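Local coordinates for (S)-ureidoglycine aminohydrolase cupin domain-containing protein (Pseudomonas syringae pv. tomato, PDB 3MYX), which is of unknown function but belongs to the cupin superfamily and is probably related to (S)-ureidoglycine aminohydrolase, at residues Pro26-Arg38 with Ile51-Tyr65. Numbering follows the deposited sequence. Where two conformers were deposited one is given.
Sequences PIDAHDPFDSGRR and IVEFGTALSVEAYPY
Phe33 drives one edge of its ring into the face of Phe54, a T-shaped pair with planes at 89° in which CE1 stands over the centre of the Phe54 ring. Val52 CG1 lies over one face of Phe33, 4.3 Å from the ring centroid, and Leu58 CD2 makes an off-centre CH-pi contact with the same Phe33 ring. Beside this cluster, Pro32 lays CB against Val60 CG2, CG against Tyr63 CE1 and CD against Pro64 CG. At the far end of the loop the hydroxyl of Tyr65 donates to Asp28 OD1 (2.7 Å) from above the carboxylate plane, while His30 N reaches the same oxygen from the opposite face, closing an Asx turn.

Behind these contacts stands Asp31, whose two oxygens accept four hydrogen bonds: OD1 from Phe33 N and Arg37 NH2, OD2 from Ile27 N and Arg37 NE. Bends at chi2 (75°) and chi3 (77°) fold Arg37 back to make this side-on salt bridge; its NH1 pairs with Glu67, which also bonds Tyr63 OH.

Consistent with a cupin-type beta fold, the loop packs against two antiparallel sheets: Arg37-Arg38 pair with Ile51-Val52 of strand 47-54, itself flanked by strand 109-116, while strand 57-60 pairs with strand 101-105, whose Ile103 also touches Phe33.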
ATOM      1  N   PRO A  26      -1.808  -7.134  17.621  1.00  7.18           N
ATOM      2  CA  PRO A  26      -0.783  -7.690  16.752  1.00  7.46           C
ATOM      3  C   PRO A  26      -1.390  -8.581  15.683  1.00  7.31           C
ATOM      4  O   PRO A  26      -2.347  -9.304  15.945  1.00  8.35           O
ATOM      5  CB  PRO A  26       0.081  -8.515  17.723  1.00  7.42           C
ATOM      6  CG  PRO A  26      -0.865  -8.897  18.848  1.00  8.58           C
ATOM      7  CD  PRO A  26      -1.760  -7.690  18.986  1.00  8.48           C
ATOM      8  N   ILE A  27      -0.809  -8.571  14.495  1.00  6.20           N
ATOM      9  CA  ILE A  27      -1.298  -9.422  13.414  1.00  6.93           C
ATOM     10  C   ILE A  27      -1.089 -10.897  13.790  1.00  7.16           C
ATOM     11  O   ILE A  27      -1.929 -11.766  13.526  1.00  7.61           O
ATOM     12  CB  ILE A  27      -0.616  -9.086  12.057  1.00  6.58           C
ATOM     13  CG1 ILE A  27      -0.945  -7.647  11.609  1.00  7.28           C
ATOM     14  CG2 ILE A  27      -1.026 -10.127  10.983  1.00  7.62           C
ATOM     15  CD1 ILE A  27      -0.004  -7.115  10.516  1.00  8.01           C
ATOM     16  N   ASP A  28       0.075 -11.164  14.372  1.00  6.37           N
ATOM     17  CA  ASP A  28       0.438 -12.501  14.831  1.00  6.02           C
ATOM     18  C   ASP A  28       1.455 -12.349  15.959  1.00  5.36           C
ATOM     19  O   ASP A  28       1.747 -11.219  16.384  1.00  6.78           O
ATOM     20  CB  ASP A  28       0.919 -13.387  13.670  1.00  6.37           C
ATOM     21  CG  ASP A  28       2.187 -12.878  12.996  1.00  6.33           C
ATOM     22  OD1 ASP A  28       3.001 -12.200  13.661  1.00  6.46           O
ATOM     23  OD2 ASP A  28       2.365 -13.204  11.794  1.00  8.91           O
ATOM     24  N   ALA A  29       1.980 -13.456  16.464  1.00  6.59           N
ATOM     25  CA  ALA A  29       2.835 -13.408  17.636  1.00  6.41           C
ATOM     26  C   ALA A  29       4.204 -12.796  17.366  1.00  6.78           C
ATOM     27  O   ALA A  29       4.961 -12.609  18.302  1.00  9.50           O
ATOM     28  CB  ALA A  29       2.994 -14.813  18.238  1.00  8.40           C
ATOM     29  N   HIS A  30       4.507 -12.487  16.103  1.00  6.30           N
ATOM     30  CA  HIS A  30       5.748 -11.803  15.745  1.00  6.86           C
ATOM     31  C   HIS A  30       5.615 -10.294  15.570  1.00  6.58           C
ATOM     32  O   HIS A  30       6.630  -9.607  15.423  1.00  7.61           O
ATOM     33  CB  HIS A  30       6.320 -12.378  14.446  1.00  7.40           C
ATOM     34  CG  HIS A  30       6.671 -13.818  14.540  1.00  8.23           C
ATOM     35  ND1 HIS A  30       7.917 -14.249  14.920  1.00 13.67           N
ATOM     36  CD2 HIS A  30       5.947 -14.930  14.297  1.00 11.03           C
ATOM     37  CE1 HIS A  30       7.939 -15.573  14.917  1.00 13.10           C
ATOM     38  NE2 HIS A  30       6.760 -16.009  14.530  1.00 12.23           N
ATOM     39  N   ASP A  31       4.400  -9.763  15.566  1.00  6.16           N
ATOM     40  CA  ASP A  31       4.198  -8.343  15.224  1.00  6.28           C
ATOM     41  C   ASP A  31       4.827  -7.476  16.317  1.00  7.40           C
ATOM     42  O   ASP A  31       4.511  -7.632  17.492  1.00  8.10           O
ATOM     43  CB  ASP A  31       2.697  -8.050  15.148  1.00  7.05           C
ATOM     44  CG  ASP A  31       2.363  -6.768  14.424  1.00  6.98           C
ATOM     45  OD1 ASP A  31       3.259  -5.907  14.238  1.00  7.03           O
ATOM     46  OD2 ASP A  31       1.172  -6.613  14.061  1.00  6.68           O
ATOM     47  N   PRO A  32       5.699  -6.531  15.947  1.00  7.60           N
ATOM     48  CA  PRO A  32       6.222  -5.607  16.965  1.00  9.39           C
ATOM     49  C   PRO A  32       5.186  -4.575  17.441  1.00  7.60           C
ATOM     50  O   PRO A  32       5.406  -3.913  18.459  1.00  9.31           O
ATOM     51  CB  PRO A  32       7.388  -4.912  16.252  1.00  9.99           C
ATOM     52  CG  PRO A  32       7.237  -5.185  14.858  1.00 12.70           C
ATOM     53  CD  PRO A  32       6.323  -6.317  14.627  1.00  8.11           C
ATOM     54  N   PHE A  33       4.111  -4.392  16.677  1.00  7.42           N
ATOM     55  CA  PHE A  33       3.023  -3.477  17.011  1.00  7.74           C
ATOM     56  C   PHE A  33       1.878  -4.271  17.618  1.00  7.86           C
ATOM     57  O   PHE A  33       1.731  -5.465  17.382  1.00  9.73           O
ATOM     58  CB  PHE A  33       2.575  -2.672  15.789  1.00  8.13           C
ATOM     59  CG  PHE A  33       3.638  -1.750  15.276  1.00  7.50           C
ATOM     60  CD1 PHE A  33       3.852  -0.532  15.901  1.00  7.52           C
ATOM     61  CD2 PHE A  33       4.451  -2.102  14.202  1.00  8.03           C
ATOM     62  CE1 PHE A  33       4.852   0.321  15.461  1.00  8.74           C
ATOM     63  CE2 PHE A  33       5.448  -1.258  13.752  1.00  8.77           C
ATOM     64  CZ  PHE A  33       5.657  -0.048  14.385  1.00  8.73           C
ATOM     65  N   ASP A  34       1.089  -3.604  18.438  1.00  8.64           N
ATOM     66  CA  ASP A  34      -0.030  -4.260  19.117  1.00  9.82           C
ATOM     67  C   ASP A  34      -1.200  -3.278  19.199  1.00  8.78           C
ATOM     68  O   ASP A  34      -2.026  -3.279  18.300  1.00  9.05           O
ATOM     69  CB  ASP A  34       0.384  -4.880  20.464  1.00 11.35           C
ATOM     70  CG  ASP A  34       1.379  -4.039  21.231  1.00 14.22           C
ATOM     71  OD1 ASP A  34       0.939  -3.076  21.891  1.00 14.84           O
ATOM     72  OD2 ASP A  34       2.595  -4.348  21.202  1.00 17.01           O
ATOM     73  N   SER A  35      -1.245  -2.415  20.219  1.00  9.60           N
ATOM     74  CA  SER A  35      -2.353  -1.467  20.351  1.00 10.84           C
ATOM     75  C   SER A  35      -2.430  -0.510  19.160  1.00 10.51           C
ATOM     76  O   SER A  35      -3.519  -0.052  18.786  1.00 11.70           O
ATOM     77  CB  SER A  35      -2.269  -0.664  21.670  1.00 13.11           C
ATOM     78  OG  SER A  35      -1.097   0.115  21.754  1.00 17.24           O
ATOM     79  N   GLY A  36      -1.276  -0.211  18.581  1.00  9.21           N
ATOM     80  CA  GLY A  36      -1.203   0.679  17.426  1.00  8.90           C
ATOM     81  C   GLY A  36      -1.531   0.047  16.090  1.00  6.83           C
ATOM     82  O   GLY A  36      -1.716   0.763  15.109  1.00  9.05           O
ATOM     83  N   ARG A  37      -1.574  -1.289  16.032  1.00  7.40           N
ATOM     84  CA  ARG A  37      -1.830  -2.009  14.793  1.00  7.55           C
ATOM     85  C   ARG A  37      -3.323  -2.136  14.554  1.00  7.55           C
ATOM     86  O   ARG A  37      -4.045  -2.709  15.379  1.00  8.41           O
ATOM     87  CB  ARG A  37      -1.172  -3.401  14.841  1.00  7.34           C
ATOM     88  CG  ARG A  37      -1.448  -4.266  13.615  1.00  7.93           C
ATOM     89  CD  ARG A  37      -0.647  -3.843  12.396  1.00  7.24           C
ATOM     90  NE  ARG A  37       0.732  -4.282  12.491  1.00  6.63           N
ATOM     91  CZ  ARG A  37       1.679  -4.008  11.600  1.00  5.75           C
ATOM     92  NH1 ARG A  37       1.429  -3.223  10.575  1.00  6.87           N
ATOM     93  NH2 ARG A  37       2.891  -4.502  11.762  1.00  6.32           N
ATOM     94  N   ARG A  38      -3.783  -1.604  13.423  1.00  7.28           N
ATOM     95  CA  ARG A  38      -5.206  -1.586  13.073  1.00  7.90           C
ATOM     96  C   ARG A  38      -5.324  -2.247  11.719  1.00  7.37           C
ATOM     97  O   ARG A  38      -5.018  -1.640  10.680  1.00  8.72           O
ATOM     98  CB  ARG A  38      -5.743  -0.152  13.046  1.00  8.90           C
ATOM     99  CG  ARG A  38      -5.319   0.709  14.217  1.00  9.51           C
ATOM    100  CD  ARG A  38      -5.856   0.207  15.535  1.00 12.01           C
ATOM    101  NE  ARG A  38      -5.243   0.933  16.646  1.00 14.69           N
ATOM    102  CZ  ARG A  38      -5.614   2.147  17.055  1.00 17.80           C
ATOM    103  NH1 ARG A  38      -6.619   2.777  16.458  1.00 19.51           N
ATOM    104  NH2 ARG A  38      -4.978   2.728  18.071  1.00 19.91           N
ATOM    105  N   ILE A  51      -3.830   0.322   8.998  1.00  6.70           N
ATOM    106  CA  ILE A  51      -3.108   1.500   9.451  0.50  6.39           C
ATOM    107  C   ILE A  51      -2.410   1.210  10.779  1.00  7.07           C
ATOM    108  O   ILE A  51      -2.743   0.263  11.507  1.00  7.30           O
ATOM    109  CB  ILE A  51      -4.026   2.759   9.556  0.50  6.47           C
ATOM    110  CG1 ILE A  51      -5.085   2.568  10.656  0.50  7.78           C
ATOM    111  CG2 ILE A  51      -4.654   3.082   8.184  0.50  5.96           C
ATOM    112  CD1 ILE A  51      -5.957   3.788  10.923  0.50 10.03           C
ATOM    113  N   VAL A  52      -1.381   1.999  11.046  1.00  6.39           N
ATOM    114  CA  VAL A  52      -0.688   1.996  12.328  1.00  6.79           C
ATOM    115  C   VAL A  52      -0.772   3.407  12.903  1.00  7.51           C
ATOM    116  O   VAL A  52      -0.523   4.386  12.191  1.00  7.77           O
ATOM    117  CB  VAL A  52       0.779   1.555  12.217  1.00  6.22           C
ATOM    118  CG1 VAL A  52       1.510   1.733  13.547  1.00  8.55           C
ATOM    119  CG2 VAL A  52       0.846   0.101  11.742  1.00  8.65           C
ATOM    120  N   GLU A  53      -1.176   3.498  14.167  1.00  7.53           N
ATOM    121  CA  GLU A  53      -1.129   4.736  14.936  1.00  8.83           C
ATOM    122  C   GLU A  53      -0.019   4.566  15.967  1.00  8.35           C
ATOM    123  O   GLU A  53      -0.047   3.629  16.757  1.00 10.40           O
ATOM    124  CB  GLU A  53      -2.485   4.990  15.604  1.00 10.52           C
ATOM    125  CG  GLU A  53      -3.598   5.160  14.587  1.00 13.53           C
ATOM    126  CD  GLU A  53      -4.947   5.542  15.156  1.00 19.16           C
ATOM    127  OE1 GLU A  53      -5.038   5.889  16.341  1.00 25.18           O
ATOM    128  OE2 GLU A  53      -5.927   5.489  14.393  1.00 22.02           O
ATOM    129  N   PHE A  54       0.962   5.457  15.961  1.00  8.37           N
ATOM    130  CA  PHE A  54       2.100   5.319  16.845  1.00  8.20           C
ATOM    131  C   PHE A  54       2.730   6.677  17.105  1.00  8.44           C
ATOM    132  O   PHE A  54       2.637   7.585  16.268  1.00 10.06           O
ATOM    133  CB  PHE A  54       3.101   4.349  16.212  1.00  9.35           C
ATOM    134  CG  PHE A  54       3.994   3.657  17.198  1.00 10.14           C
ATOM    135  CD1 PHE A  54       3.479   2.746  18.108  1.00 11.50           C
ATOM    136  CD2 PHE A  54       5.367   3.866  17.179  1.00 11.68           C
ATOM    137  CE1 PHE A  54       4.308   2.081  18.994  1.00 13.53           C
ATOM    138  CE2 PHE A  54       6.206   3.188  18.073  1.00 11.66           C
ATOM    139  CZ  PHE A  54       5.669   2.317  18.981  1.00 13.06           C
ATOM    140  N   GLY A  55       3.343   6.828  18.270  1.00  8.42           N
ATOM    141  CA  GLY A  55       3.859   8.115  18.693  1.00  8.69           C
ATOM    142  C   GLY A  55       5.134   8.093  19.500  1.00  8.29           C
ATOM    143  O   GLY A  55       5.463   9.090  20.139  1.00  9.17           O
ATOM    144  N   THR A  56       5.858   6.976  19.453  1.00  8.68           N
ATOM    145  CA  THR A  56       7.100   6.789  20.170  0.50  8.72           C
ATOM    146  C   THR A  56       8.110   6.075  19.231  1.00  8.66           C
ATOM    147  O   THR A  56       7.854   5.910  18.049  1.00  8.98           O
ATOM    148  CB  THR A  56       6.809   5.987  21.487  0.50  8.96           C
ATOM    149  OG1 THR A  56       6.149   4.757  21.168  0.50 10.35           O
ATOM    150  CG2 THR A  56       5.895   6.791  22.448  0.50 10.97           C
ATOM    151  N   ALA A  57       9.234   5.625  19.783  1.00  9.33           N
ATOM    152  CA  ALA A  57      10.186   4.807  19.047  1.00 10.30           C
ATOM    153  C   ALA A  57      10.195   3.376  19.553  1.00  9.49           C
ATOM    154  O   ALA A  57      10.023   3.118  20.744  1.00 11.65           O
ATOM    155  CB  ALA A  57      11.582   5.400  19.121  1.00 10.88           C
ATOM    156  N   LEU A  58      10.405   2.459  18.623  1.00  9.71           N
ATOM    157  CA  LEU A  58      10.637   1.066  18.973  0.50  9.84           C
ATOM    158  C   LEU A  58      11.673   0.475  18.032  1.00  9.28           C
ATOM    159  O   LEU A  58      11.779   0.818  16.873  1.00  9.42           O
ATOM    160  CB  LEU A  58       9.334   0.224  19.056  0.50 11.19           C
ATOM    161  CG  LEU A  58       8.497  -0.119  17.811  0.50 10.31           C
ATOM    162  CD1 LEU A  58       9.263  -1.024  16.878  0.50 11.45           C
ATOM    163  CD2 LEU A  58       7.146  -0.756  18.164  0.50 10.15           C
ATOM    164  N   SER A  59      12.485  -0.394  18.600  1.00 10.75           N
ATOM    165  CA  SER A  59      13.558  -1.043  17.866  1.00 10.52           C
ATOM    166  C   SER A  59      13.213  -2.524  17.700  1.00 10.78           C
ATOM    167  O   SER A  59      12.744  -3.182  18.641  1.00 13.72           O
ATOM    168  CB  SER A  59      14.882  -0.886  18.617  1.00 11.88           C
ATOM    169  OG  SER A  59      15.329   0.470  18.642  1.00 13.56           O
ATOM    170  N   VAL A  60      13.444  -3.043  16.502  1.00  9.03           N
ATOM    171  CA  VAL A  60      13.174  -4.428  16.166  1.00  9.60           C
ATOM    172  C   VAL A  60      14.468  -5.053  15.650  1.00  8.92           C
ATOM    173  O   VAL A  60      15.090  -4.520  14.727  1.00  8.74           O
ATOM    174  CB  VAL A  60      12.083  -4.508  15.083  1.00  9.97           C
ATOM    175  CG1 VAL A  60      11.661  -5.968  14.839  1.00 11.34           C
ATOM    176  CG2 VAL A  60      10.880  -3.644  15.465  1.00 11.47           C
ATOM    177  N   GLU A  61      14.897  -6.170  16.241  1.00  9.91           N
ATOM    178  CA  GLU A  61      16.172  -6.771  15.847  0.50 10.85           C
ATOM    179  C   GLU A  61      16.133  -7.364  14.435  1.00 10.54           C
ATOM    180  O   GLU A  61      17.101  -7.237  13.703  1.00  9.94           O
ATOM    181  CB  GLU A  61      16.628  -7.816  16.873  0.50 12.81           C
ATOM    182  CG  GLU A  61      17.910  -8.580  16.511  0.50 14.56           C
ATOM    183  CD  GLU A  61      19.056  -7.687  16.061  0.50 18.22           C
ATOM    184  OE1 GLU A  61      19.141  -6.536  16.547  0.50 18.42           O
ATOM    185  OE2 GLU A  61      19.866  -8.147  15.219  0.50 21.15           O
ATOM    186  N   ALA A  62      15.019  -8.001  14.060  1.00  9.54           N
ATOM    187  CA  ALA A  62      14.861  -8.587  12.720  1.00  9.58           C
ATOM    188  C   ALA A  62      13.402  -8.436  12.344  1.00  8.56           C
ATOM    189  O   ALA A  62      12.551  -9.170  12.827  1.00  9.39           O
ATOM    190  CB  ALA A  62      15.286 -10.050  12.716  1.00 11.10           C
ATOM    191  N   TYR A  63      13.089  -7.483  11.470  1.00  7.01           N
ATOM    192  CA  TYR A  63      11.696  -7.186  11.193  1.00  6.63           C
ATOM    193  C   TYR A  63      11.022  -8.433  10.624  1.00  7.01           C
ATOM    194  O   TYR A  63      11.578  -9.081   9.744  1.00  6.89           O
ATOM    195  CB  TYR A  63      11.559  -5.981  10.239  1.00  7.17           C
ATOM    196  CG  TYR A  63      10.228  -5.307  10.420  1.00  5.81           C
ATOM    197  CD1 TYR A  63       9.989  -4.488  11.524  1.00  7.65           C
ATOM    198  CD2 TYR A  63       9.173  -5.548   9.548  1.00  5.75           C
ATOM    199  CE1 TYR A  63       8.742  -3.920  11.735  1.00  7.43           C
ATOM    200  CE2 TYR A  63       7.910  -4.983   9.771  1.00  6.73           C
ATOM    201  CZ  TYR A  63       7.705  -4.162  10.864  1.00  7.25           C
ATOM    202  OH  TYR A  63       6.488  -3.584  11.137  1.00  8.92           O
ATOM    203  N   PRO A  64       9.837  -8.797  11.136  1.00  6.13           N
ATOM    204  CA  PRO A  64       9.316 -10.131  10.841  1.00  6.17           C
ATOM    205  C   PRO A  64       8.603 -10.245   9.497  1.00  6.35           C
ATOM    206  O   PRO A  64       8.302 -11.354   9.066  1.00  6.40           O
ATOM    207  CB  PRO A  64       8.321 -10.361  11.968  1.00  6.15           C
ATOM    208  CG  PRO A  64       7.869  -8.993  12.339  1.00  7.35           C
ATOM    209  CD  PRO A  64       9.095  -8.166  12.240  1.00  7.02           C
ATOM    210  N   TYR A  65       8.300  -9.107   8.880  1.00  5.48           N
ATOM    211  CA  TYR A  65       7.515  -9.043   7.666  1.00  5.06           C
ATOM    212  C   TYR A  65       8.273  -8.244   6.615  1.00  5.02           C
ATOM    213  O   TYR A  65       9.206  -7.518   6.937  1.00  5.79           O
ATOM    214  CB  TYR A  65       6.203  -8.309   7.940  1.00  5.87           C
ATOM    215  CG  TYR A  65       5.431  -8.714   9.187  1.00  5.11           C
ATOM    216  CD1 TYR A  65       5.357 -10.042   9.603  1.00  5.89           C
ATOM    217  CD2 TYR A  65       4.722  -7.768   9.916  1.00  5.47           C
ATOM    218  CE1 TYR A  65       4.627 -10.409  10.730  1.00  6.43           C
ATOM    219  CE2 TYR A  65       3.994  -8.132  11.028  1.00  5.92           C
ATOM    220  CZ  TYR A  65       3.932  -9.448  11.415  1.00  5.78           C
ATOM    221  OH  TYR A  65       3.207  -9.776  12.529  1.00  6.80           O
TER